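Side-chain contacts in alpha-galactosidase (Thermus thermophilus, PDB 6LCJ), which probably hydrolyses alpha-galactosidic bonds, releasing galactose from oligosaccharides, and assembles as a hexamer: residues E[6-11]-E[25-30]; E[134-137]-E[142-145]; E[138-143]-E[461-466]; E[389-392]-E[398-401]; E[421-426]-E[473-478]. All coordinates share one frame; numbering follows the deposited sequence.

Contact 1: residues E[6-11]-E[25-30]; sequences LNLGGA and GGVRLW
L8, which packs against V27 across the contact, donates its backbone N to A11 O at 2.8 Å. The same oxygen takes a second bond, from the side-chain amide of its own loop: N7 ND2 to A11 O measures 2.9 Å. That donor stands well above the carbonyl plane, 57° out of it. The two bonds tie off the tight loop after strand 2-7. G10 turns the chain there at backbone angles that suit glycine.

Across the contact the chemistry is purely apolar. L6 and V27 reach toward each other tip to tip, with L6 CD1 3.7 Å from V27 CG1 and 4.1 Å from V27 CG2. L6 CG sits between its backbone N and carbonyl carbon (chi1 69°), and the branch beyond it extends to the valine. L8 CD1 comes in beside it, 4.2 Å from both V27 CG1 and G26 CA. L15, L20 and L135 continue the greasy layer around these residues. Strand 2-7 belongs to one antiparallel sheet and strand 26-30 to another. Within this contact they meet by packing, with no hydrogen bond between the segments. Such facing of two sheets through leucine and valine is typical of the N-terminal beta-sandwich of GH36 enzymes.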
# COMPACT_ATOMS: atom_id res chain seq x y z
N LEU E 6 38.42 -25.12 18.66
CA LEU E 6 39.52 -24.85 19.57
C LEU E 6 39.01 -24.63 20.97
O LEU E 6 37.81 -24.42 21.20
CB LEU E 6 40.35 -23.64 19.12
CG LEU E 6 39.67 -22.28 19.24
CD1 LEU E 6 40.68 -21.22 19.61
CD2 LEU E 6 39.14 -21.97 17.92
N ASN E 7 39.94 -24.68 21.91
CA ASN E 7 39.68 -24.35 23.31
C ASN E 7 40.23 -22.95 23.58
O ASN E 7 41.38 -22.66 23.25
CB ASN E 7 40.32 -25.38 24.23
CG ASN E 7 40.51 -24.86 25.63
OD1 ASN E 7 41.63 -24.80 26.13
ND2 ASN E 7 39.40 -24.48 26.28
N LEU E 8 39.41 -22.09 24.16
CA LEU E 8 39.73 -20.66 24.18
C LEU E 8 39.76 -20.08 25.59
O LEU E 8 40.78 -19.50 25.98
CB LEU E 8 38.76 -19.89 23.30
CG LEU E 8 39.34 -18.57 22.76
CD1 LEU E 8 40.77 -18.73 22.25
CD2 LEU E 8 38.43 -18.01 21.69
N GLY E 9 38.69 -20.18 26.36
CA GLY E 9 38.74 -19.64 27.70
C GLY E 9 38.41 -20.70 28.73
O GLY E 9 37.60 -20.48 29.63
N GLY E 10 39.04 -21.86 28.59
CA GLY E 10 38.53 -23.03 29.26
C GLY E 10 37.27 -23.58 28.64
O GLY E 10 36.61 -24.41 29.26
N ALA E 11 36.92 -23.13 27.44
CA ALA E 11 35.72 -23.57 26.74
C ALA E 11 36.09 -24.02 25.34
O ALA E 11 37.11 -23.63 24.77
CB ALA E 11 34.67 -22.45 26.67
N GLY E 25 46.66 -13.69 24.47
CA GLY E 25 45.33 -13.54 25.01
C GLY E 25 44.23 -14.23 24.22
O GLY E 25 43.07 -14.17 24.64
N GLY E 26 44.56 -14.86 23.10
CA GLY E 26 43.58 -15.58 22.31
C GLY E 26 44.18 -16.14 21.04
O GLY E 26 45.25 -16.76 21.07
N VAL E 27 43.51 -15.91 19.91
CA VAL E 27 43.94 -16.45 18.63
C VAL E 27 43.73 -15.39 17.56
O VAL E 27 43.06 -14.38 17.77
CB VAL E 27 43.18 -17.74 18.24
CG1 VAL E 27 43.59 -18.91 19.13
CG2 VAL E 27 41.67 -17.50 18.28
N ARG E 28 44.29 -15.65 16.40
CA ARG E 28 44.17 -14.77 15.25
C ARG E 28 43.57 -15.56 14.09
O ARG E 28 44.10 -16.61 13.72
CB ARG E 28 45.53 -14.18 14.87
CG ARG E 28 45.44 -13.17 13.77
CD ARG E 28 46.81 -12.63 13.41
NE ARG E 28 47.47 -11.97 14.53
CZ ARG E 28 47.88 -10.71 14.49
NH1 ARG E 28 47.70 -10.00 13.37
NH2 ARG E 28 48.47 -10.16 15.55
N LEU E 29 42.47 -15.05 13.55
CA LEU E 29 41.77 -15.66 12.43
C LEU E 29 42.12 -14.90 11.16
O LEU E 29 42.58 -13.76 11.20
CB LEU E 29 40.26 -15.64 12.66
CG LEU E 29 39.80 -16.12 14.04
CD1 LEU E 29 38.29 -16.11 14.13
CD2 LEU E 29 40.36 -17.52 14.34
N TRP E 30 41.90 -15.56 10.02
CA TRP E 30 41.96 -14.87 8.73
C TRP E 30 40.70 -15.13 7.93
O TRP E 30 40.17 -16.25 7.94
CB TRP E 30 43.16 -15.29 7.92
CG TRP E 30 44.16 -14.24 7.94
CD1 TRP E 30 44.23 -13.14 7.12
CD2 TRP E 30 45.24 -14.12 8.87
NE1 TRP E 30 45.31 -12.35 7.49
CE2 TRP E 30 45.95 -12.94 8.56
CE3 TRP E 30 45.69 -14.92 9.94
CZ2 TRP E 30 47.07 -12.53 9.27
CZ3 TRP E 30 46.81 -14.51 10.64
CH2 TRP E 30 47.49 -13.33 10.30

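Contact 2: residues E[134-137]-E[142-145]; sequences FLAY and EVFA
F134 holds its ring with CG opposite the backbone N (chi1 -178°), which sends it out from the strand toward helix 140-149. V143 answers from the helix. Its chi1 of 122° is far from a staggered value, and it turns CG2 onto the strand.

A136, two residues on from F134, meets V143 directly. Its single methyl approaches V143 CG2 to 3.5 Å, a close apolar contact. The same CG2 then leans over the backbone of the next residue, 3.8 Å from Y137 N. The CA atoms of A136 and V143 are 6.1 Å apart, a close approach consistent with the short side chain of alanine.

F134 meets the helix backbone and not a side chain of the segment. V143 O lies at the ring edge, in the plane of the ring, 4.0 Å from F134 CE2. An oxygen there faces the ring hydrogens, probably a mildly favourable electrostatic contact. No hydrogen bond crosses between the segments.

All four touching residues are buried. L105 of the neighbouring strand 102-108 also packs on V143, and A146 and Y147 of the same helix also touch F134. F144 points away from the strand and meets W392 and F46. The whole is a tight strand-turn-helix unit, in which the last strand of the beta-sandwich passes into a helix laid on the sheet's face, on the way to the TIM-barrel.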
# COMPACT_ATOMS: atom_id res chain seq x y z
N PHE E 134 41.08 -10.72 15.79
CA PHE E 134 41.43 -11.17 17.12
C PHE E 134 40.19 -11.84 17.69
O PHE E 134 39.09 -11.29 17.60
CB PHE E 134 41.88 -10.02 18.01
CG PHE E 134 42.28 -10.46 19.38
CD1 PHE E 134 43.30 -11.39 19.55
CD2 PHE E 134 41.64 -9.97 20.50
CE1 PHE E 134 43.68 -11.82 20.80
CE2 PHE E 134 42.00 -10.40 21.76
CZ PHE E 134 43.03 -11.33 21.91
N LEU E 135 40.37 -13.04 18.25
CA LEU E 135 39.27 -13.74 18.89
C LEU E 135 39.73 -14.19 20.27
O LEU E 135 40.81 -14.76 20.42
CB LEU E 135 38.81 -14.95 18.07
CG LEU E 135 37.94 -15.97 18.80
CD1 LEU E 135 36.53 -15.45 18.98
CD2 LEU E 135 37.94 -17.31 18.08
N ALA E 136 38.90 -13.92 21.27
CA ALA E 136 39.28 -14.17 22.65
C ALA E 136 38.03 -14.47 23.46
O ALA E 136 36.92 -14.06 23.11
CB ALA E 136 40.04 -12.98 23.23
N TYR E 137 38.22 -15.21 24.55
CA TYR E 137 37.15 -15.54 25.48
C TYR E 137 37.72 -15.46 26.88
O TYR E 137 38.78 -16.02 27.15
CB TYR E 137 36.58 -16.93 25.21
CG TYR E 137 35.44 -17.29 26.13
CD1 TYR E 137 34.43 -16.38 26.39
CD2 TYR E 137 35.37 -18.54 26.72
CE1 TYR E 137 33.38 -16.70 27.23
CE2 TYR E 137 34.31 -18.88 27.56
CZ TYR E 137 33.32 -17.95 27.81
OH TYR E 137 32.27 -18.29 28.64
N GLU E 142 39.77 -8.07 30.52
CA GLU E 142 41.01 -8.59 29.98
C GLU E 142 40.91 -8.77 28.47
O GLU E 142 41.85 -8.45 27.73
CB GLU E 142 41.40 -9.91 30.65
CG GLU E 142 42.83 -10.41 30.30
CD GLU E 142 43.85 -9.28 29.99
OE1 GLU E 142 44.04 -8.37 30.85
OE2 GLU E 142 44.44 -9.29 28.87
N VAL E 143 39.76 -9.23 28.00
CA VAL E 143 39.58 -9.57 26.60
C VAL E 143 39.64 -8.31 25.73
O VAL E 143 40.28 -8.30 24.67
CB VAL E 143 38.26 -10.37 26.48
CG1 VAL E 143 37.28 -9.75 25.54
CG2 VAL E 143 38.53 -11.82 26.13
N PHE E 144 39.06 -7.20 26.20
CA PHE E 144 39.14 -5.95 25.44
C PHE E 144 40.53 -5.33 25.52
O PHE E 144 40.99 -4.71 24.56
CB PHE E 144 38.09 -4.96 25.93
CG PHE E 144 36.76 -5.17 25.30
CD1 PHE E 144 35.87 -6.09 25.83
CD2 PHE E 144 36.41 -4.47 24.15
CE1 PHE E 144 34.64 -6.31 25.24
CE2 PHE E 144 35.17 -4.67 23.55
CZ PHE E 144 34.28 -5.58 24.09
N ALA E 145 41.21 -5.48 26.67
CA ALA E 145 42.58 -5.00 26.78
C ALA E 145 43.53 -5.79 25.87
O ALA E 145 44.51 -5.23 25.36
CB ALA E 145 43.04 -5.08 28.23

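Contact 3: residues E[138-143]-E[461-466]; sequences GPEEEV and LGPYRF
E140 and E141 extend from the first turn of helix 140-149 to the G462-P463 corner, and each uses one carboxylate oxygen. E140 OE2 lies 3.9 Å from P463 CG, the two side chains crossing at about a right angle. E141 OE1 comes beside the peptide that joins G462 to P463, 3.7 Å from G462 C. It also lies 3.9 Å from P463 CD. No hydrogen bond or salt bridge is made across the contact. Toward this segment the carboxylates make van der Waals contact with the proline ring and the backbone.

E140 gets there with CG anti to the backbone N (chi1 -154°) and an extended chain. Its other oxygen, OE1, is held in a salt bridge by R97 NH2, which should fix how the group is turned. Both glutamates sit at the start of a helix, where the helix dipole would probably favour their negative charge.

P463 also packs on its neighbour: P463 CB lies 3.7 Å above the plane of the Y464 ring, offset toward the rim. The turn itself is closed by R465 O, which accepts from L461 N at 2.8 Å and from G462 N at 3.2 Å. R460 adds bonds to G462 O and P463 O. W58 of strand 56-59 touches both E140 and Y464. The contact thus sets the first turn of helix 140-149 against the hairpin between strands 458-462 and 465-468, in the C-terminal sheet.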
# COMPACT_ATOMS: atom_id res chain seq x y z
N GLY E 138 37.04 -14.75 27.76
CA GLY E 138 37.56 -14.51 29.08
C GLY E 138 36.83 -13.38 29.76
O GLY E 138 35.79 -12.91 29.28
N PRO E 139 37.35 -12.93 30.90
CA PRO E 139 36.77 -11.77 31.58
C PRO E 139 36.71 -10.58 30.65
O PRO E 139 37.62 -10.34 29.85
CB PRO E 139 37.73 -11.53 32.76
CG PRO E 139 38.40 -12.83 32.98
CD PRO E 139 38.50 -13.49 31.64
N GLU E 140 35.61 -9.83 30.76
CA GLU E 140 35.32 -8.71 29.86
C GLU E 140 36.52 -7.78 29.72
O GLU E 140 36.96 -7.48 28.60
CB GLU E 140 34.11 -7.95 30.39
CG GLU E 140 33.32 -7.20 29.36
CD GLU E 140 32.01 -6.67 29.93
OE1 GLU E 140 31.05 -7.46 30.08
OE2 GLU E 140 31.96 -5.45 30.24
N GLU E 141 37.08 -7.32 30.84
CA GLU E 141 38.11 -6.29 30.79
C GLU E 141 39.41 -6.83 30.21
O GLU E 141 40.11 -6.12 29.48
CB GLU E 141 38.32 -5.70 32.18
CG GLU E 141 37.41 -4.50 32.48
CD GLU E 141 37.15 -4.26 33.98
OE1 GLU E 141 36.07 -4.68 34.47
OE2 GLU E 141 38.03 -3.66 34.66
N GLU E 142 39.77 -8.07 30.52
CA GLU E 142 41.01 -8.59 29.98
C GLU E 142 40.91 -8.77 28.47
O GLU E 142 41.85 -8.45 27.73
CB GLU E 142 41.40 -9.91 30.65
CG GLU E 142 42.83 -10.41 30.30
CD GLU E 142 43.85 -9.28 29.99
OE1 GLU E 142 44.04 -8.37 30.85
OE2 GLU E 142 44.44 -9.29 28.87
N VAL E 143 39.76 -9.23 28.00
CA VAL E 143 39.58 -9.57 26.60
C VAL E 143 39.64 -8.31 25.73
O VAL E 143 40.28 -8.30 24.67
CB VAL E 143 38.26 -10.37 26.48
CG1 VAL E 143 37.28 -9.75 25.54
CG2 VAL E 143 38.53 -11.82 26.13
N LEU E 461 36.91 -0.79 39.33
CA LEU E 461 36.51 -1.94 40.12
C LEU E 461 35.62 -2.90 39.35
O LEU E 461 35.58 -4.09 39.68
CB LEU E 461 35.79 -1.48 41.39
CG LEU E 461 36.55 -0.37 42.11
CD1 LEU E 461 35.72 0.24 43.22
CD2 LEU E 461 37.88 -0.90 42.65
N GLY E 462 34.92 -2.39 38.35
CA GLY E 462 34.07 -3.18 37.50
C GLY E 462 33.72 -2.39 36.27
O GLY E 462 34.19 -1.26 36.08
N PRO E 463 32.87 -2.95 35.41
CA PRO E 463 32.50 -2.24 34.17
C PRO E 463 31.93 -0.84 34.39
O PRO E 463 32.14 0.04 33.55
CB PRO E 463 31.45 -3.18 33.54
CG PRO E 463 31.81 -4.55 34.08
CD PRO E 463 32.31 -4.32 35.47
N TYR E 464 31.23 -0.60 35.50
CA TYR E 464 30.59 0.69 35.74
C TYR E 464 30.93 1.25 37.11
O TYR E 464 30.27 2.19 37.57
CB TYR E 464 29.08 0.57 35.55
CG TYR E 464 28.76 -0.11 34.24
CD1 TYR E 464 29.11 0.49 33.03
CD2 TYR E 464 28.18 -1.36 34.22
CE1 TYR E 464 28.85 -0.14 31.82
CE2 TYR E 464 27.90 -2.00 33.02
CZ TYR E 464 28.25 -1.39 31.82
OH TYR E 464 27.98 -2.02 30.62
N ARG E 465 31.94 0.70 37.77
CA ARG E 465 32.32 1.13 39.10
C ARG E 465 33.78 1.54 39.09
O ARG E 465 34.65 0.75 38.73
CB ARG E 465 32.08 0.02 40.12
CG ARG E 465 30.77 -0.75 39.91
CD ARG E 465 30.15 -1.18 41.24
NE ARG E 465 31.14 -1.31 42.31
CZ ARG E 465 32.01 -2.31 42.44
NH1 ARG E 465 32.01 -3.30 41.54
NH2 ARG E 465 32.88 -2.32 43.44
N PHE E 466 34.04 2.78 39.47
CA PHE E 466 35.39 3.27 39.61
C PHE E 466 35.61 3.71 41.05
O PHE E 466 34.65 3.97 41.79
CB PHE E 466 35.67 4.43 38.65
CG PHE E 466 35.47 4.08 37.21
CD1 PHE E 466 34.20 3.85 36.70
CD2 PHE E 466 36.56 3.97 36.36
CE1 PHE E 466 34.02 3.50 35.38
CE2 PHE E 466 36.38 3.64 35.04
CZ PHE E 466 35.11 3.40 34.55

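Contact 4: residues E[389-392]-E[398-401]; sequences HRLW and HVDP
L391 and V399 make the fuller half of this buried contact. L391 CD2 comes to 4.3 Å from V399 CG1, methyl to methyl. V399 contributes half of the surface the two segments hide from each other. Its other methyl, CG2, lies 4.3 Å from R390 O. Both distances are moderate, and no hydrogen bond joins the segments. T428 of helix 415-428 touches both L391 and V399.

The other half diverges. R390 sets out toward the strand, but its long chain leads away. Its guanidinium is held by V355 O at NH1 and by H48 NE2 at NE. W392 leaves the backbone pointing away from the strand and is partly exposed. Its indole is tied back within the loop: W392 NE1 donates to H389 O at 2.8 Å, with an N-H...O angle of 145°. The donor lies 35° above the carbonyl plane. This bond probably limits how the indole can turn.

So one edge of the loop rests on the strand, while the other faces the beta-sandwich side of the chain. V399 sits on strand 398-400, one of eight parallel strands, and the loop leads into it from helix 380-388. A helix, a loop and then a barrel strand is the recurring connection of the TIM-barrel.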
# COMPACT_ATOMS: atom_id res chain seq x y z
N HIS E 389 32.12 2.68 27.36
CA HIS E 389 32.36 1.43 26.65
C HIS E 389 33.51 1.53 25.66
O HIS E 389 33.72 0.60 24.87
CB HIS E 389 31.11 0.96 25.92
CG HIS E 389 29.97 0.66 26.83
ND1 HIS E 389 29.14 1.64 27.33
CD2 HIS E 389 29.53 -0.50 27.35
CE1 HIS E 389 28.23 1.09 28.11
NE2 HIS E 389 28.44 -0.21 28.13
N ARG E 390 34.26 2.62 25.69
CA ARG E 390 35.42 2.77 24.82
C ARG E 390 36.69 3.08 25.59
O ARG E 390 37.69 3.48 24.98
CB ARG E 390 35.13 3.85 23.77
CG ARG E 390 34.19 3.37 22.68
CD ARG E 390 33.80 4.49 21.73
NE ARG E 390 33.21 3.97 20.50
CZ ARG E 390 32.33 4.65 19.77
NH1 ARG E 390 31.95 5.86 20.16
NH2 ARG E 390 31.84 4.13 18.65
N LEU E 391 36.69 2.89 26.92
CA LEU E 391 37.87 3.26 27.71
C LEU E 391 39.05 2.33 27.45
O LEU E 391 40.19 2.75 27.65
CB LEU E 391 37.52 3.28 29.19
CG LEU E 391 36.53 4.38 29.60
CD1 LEU E 391 36.11 4.22 31.02
CD2 LEU E 391 37.17 5.75 29.39
N TRP E 392 38.80 1.11 26.95
CA TRP E 392 39.88 0.20 26.57
C TRP E 392 40.79 0.79 25.50
O TRP E 392 41.90 0.31 25.31
CB TRP E 392 39.31 -1.14 26.07
CG TRP E 392 38.17 -1.01 25.11
CD1 TRP E 392 36.87 -0.76 25.41
CD2 TRP E 392 38.23 -1.13 23.68
NE1 TRP E 392 36.12 -0.69 24.26
CE2 TRP E 392 36.93 -0.93 23.18
CE3 TRP E 392 39.26 -1.39 22.77
CZ2 TRP E 392 36.63 -0.97 21.83
CZ3 TRP E 392 38.97 -1.44 21.44
CH2 TRP E 392 37.67 -1.23 20.97
N HIS E 398 44.97 9.06 23.46
CA HIS E 398 44.34 9.83 24.51
C HIS E 398 42.84 9.84 24.30
O HIS E 398 42.34 10.36 23.29
CB HIS E 398 44.89 11.25 24.53
CG HIS E 398 46.34 11.32 24.85
ND1 HIS E 398 47.12 12.42 24.55
CD2 HIS E 398 47.17 10.40 25.40
CE1 HIS E 398 48.37 12.18 24.93
NE2 HIS E 398 48.42 10.97 25.45
N VAL E 399 42.11 9.26 25.25
CA VAL E 399 40.66 9.12 25.14
C VAL E 399 40.01 10.37 25.70
O VAL E 399 40.16 10.68 26.89
CB VAL E 399 40.18 7.86 25.86
CG1 VAL E 399 38.67 7.88 26.00
CG2 VAL E 399 40.66 6.63 25.10
N ASP E 400 39.31 11.10 24.85
CA ASP E 400 38.67 12.35 25.25
C ASP E 400 37.22 12.10 25.63
O ASP E 400 36.42 11.74 24.76
CB ASP E 400 38.76 13.35 24.11
CG ASP E 400 38.18 14.70 24.48
OD1 ASP E 400 37.82 14.89 25.68
OD2 ASP E 400 38.10 15.58 23.58
N PRO E 401 36.82 12.29 26.89
CA PRO E 401 35.41 12.05 27.26
C PRO E 401 34.53 13.27 27.04
O PRO E 401 33.34 13.21 27.36
CB PRO E 401 35.51 11.71 28.76
CG PRO E 401 36.64 12.59 29.24
CD PRO E 401 37.59 12.82 28.03

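Contact 5: residues E[421-426]-E[473-478]; sequences QEALAH and VDYAPL
Y475 pushes its hydroxyl, a polar atom, in among aliphatic groups of helix 415-428: Y475 OH is 3.3 Å from A423 CB and 3.5 Å from L424 CD2. The contact joins the C-terminal antiparallel sheet to a helix of the TIM-barrel domain. The buried hydroxyl is satisfied just beyond, by a hydrogen bond to L420 O one turn back.

Y475 CG lies anti to the carbonyl carbon (chi1 -69°), which aims the ring at the helix. L424 and the tyrosine slide past each other in opposite directions. L424 CD2 approaches the ring obliquely and comes 3.9 Å from Y475 CZ. L424 CG lies close too, 3.6 Å from Y475 OH. An alanine in place of L424 would take away this branch, and the phenol end would probably lose its cover on that flank and be freer to shift from L420 O.

V473 adds a thinner touch, with V473 CG2 4.4 Å from A423 CB. L388 of helix 380-388 and F466 of the adjacent strand also pack on Y475. Past the strand's end the chain bends in an Asx turn: D474 OD1 accepts from A476 N at 3.2 Å, with an N-H...O angle of 158° and the donor 54° out of the carboxylate plane.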
# COMPACT_ATOMS: atom_id res chain seq x y z
N GLN E 421 30.99 13.01 35.07
CA GLN E 421 31.85 13.46 33.99
C GLN E 421 33.25 13.78 34.50
O GLN E 421 34.24 13.37 33.89
CB GLN E 421 31.20 14.67 33.30
CG GLN E 421 31.93 15.26 32.09
CD GLN E 421 32.09 14.29 30.94
OE1 GLN E 421 31.58 13.16 30.98
NE2 GLN E 421 32.79 14.72 29.88
N GLU E 422 33.35 14.47 35.63
CA GLU E 422 34.67 14.80 36.17
C GLU E 422 35.50 13.54 36.43
O GLU E 422 36.71 13.52 36.18
CB GLU E 422 34.52 15.62 37.44
CG GLU E 422 35.79 16.26 37.89
CD GLU E 422 35.72 16.69 39.34
OE1 GLU E 422 35.21 17.80 39.59
OE2 GLU E 422 36.17 15.92 40.22
N ALA E 423 34.86 12.48 36.94
CA ALA E 423 35.58 11.25 37.26
C ALA E 423 36.18 10.60 36.01
O ALA E 423 37.29 10.06 36.05
CB ALA E 423 34.66 10.27 37.98
N LEU E 424 35.45 10.65 34.89
CA LEU E 424 35.99 10.08 33.65
C LEU E 424 37.16 10.89 33.11
O LEU E 424 38.06 10.31 32.49
CB LEU E 424 34.89 9.97 32.59
CG LEU E 424 33.88 8.83 32.78
CD1 LEU E 424 33.17 8.55 31.48
CD2 LEU E 424 34.53 7.58 33.32
N ALA E 425 37.19 12.21 33.32
CA ALA E 425 38.38 12.98 32.99
C ALA E 425 39.58 12.56 33.84
O ALA E 425 40.70 12.43 33.33
CB ALA E 425 38.12 14.48 33.17
N HIS E 426 39.37 12.33 35.13
CA HIS E 426 40.47 11.83 35.96
C HIS E 426 40.94 10.47 35.46
O HIS E 426 42.15 10.23 35.35
CB HIS E 426 40.04 11.74 37.42
CG HIS E 426 39.97 13.06 38.12
ND1 HIS E 426 41.00 13.96 38.11
CD2 HIS E 426 38.99 13.61 38.88
CE1 HIS E 426 40.66 15.02 38.82
NE2 HIS E 426 39.45 14.84 39.30
N VAL E 473 32.52 5.59 42.61
CA VAL E 473 31.55 6.17 41.69
C VAL E 473 30.89 5.03 40.91
O VAL E 473 31.58 4.22 40.28
CB VAL E 473 32.20 7.18 40.73
CG1 VAL E 473 31.15 8.01 40.01
CG2 VAL E 473 33.19 8.06 41.47
N ASP E 474 29.56 5.00 40.92
CA ASP E 474 28.77 3.95 40.29
C ASP E 474 28.02 4.54 39.10
O ASP E 474 27.29 5.52 39.24
CB ASP E 474 27.80 3.33 41.30
CG ASP E 474 27.10 2.09 40.77
OD1 ASP E 474 27.47 1.59 39.69
OD2 ASP E 474 26.17 1.59 41.46
N TYR E 475 28.21 3.94 37.92
CA TYR E 475 27.57 4.41 36.70
C TYR E 475 26.44 3.52 36.22
O TYR E 475 25.67 3.95 35.35
CB TYR E 475 28.59 4.53 35.56
CG TYR E 475 29.63 5.62 35.70
CD1 TYR E 475 30.79 5.39 36.43
CD2 TYR E 475 29.48 6.86 35.08
CE1 TYR E 475 31.76 6.36 36.56
CE2 TYR E 475 30.45 7.84 35.20
CZ TYR E 475 31.59 7.58 35.94
OH TYR E 475 32.58 8.53 36.09
N ALA E 476 26.31 2.30 36.75
CA ALA E 476 25.34 1.35 36.20
C ALA E 476 23.91 1.89 36.13
O ALA E 476 23.23 1.60 35.12
CB ALA E 476 25.38 0.04 37.01
N PRO E 477 23.39 2.65 37.11
CA PRO E 477 22.02 3.20 36.97
C PRO E 477 21.72 3.89 35.65
O PRO E 477 20.60 3.74 35.14
CB PRO E 477 21.93 4.17 38.15
CG PRO E 477 22.76 3.53 39.20
CD PRO E 477 23.90 2.86 38.48
N LEU E 478 22.66 4.65 35.06
CA LEU E 478 22.37 5.42 33.85
C LEU E 478 22.17 4.54 32.62
O LEU E 478 21.65 5.03 31.61
CB LEU E 478 23.49 6.42 33.55
CG LEU E 478 24.86 5.97 33.02
CD1 LEU E 478 25.00 6.16 31.52
CD2 LEU E 478 25.94 6.76 33.73

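The touching residues of contacts 2, 4 and 5 are all buried, while contacts 1 and 3 are only partly so. Contacts 1 and 2 share one sheet: strands 26-30 and 132-137 are neighbours, and V27 N bonds to L135 O. Contacts 2 and 3 both use helix 140-149, one with its apolar side and the other with its acidic start. Contacts 3 and 5 meet in the C-terminal sheet, where F466 O accepts from V473 N. Contact 4 lies nearest the chain's centre and touches contacts 2, 3 and 5: Y464 OH bonds to H389 NE2, and P401 O accepts from Q421 NE2. Contacts 1, 2 and 4 are mainly aliphatic packing; contact 5 adds a buried phenol and contact 3 rests on carboxylates.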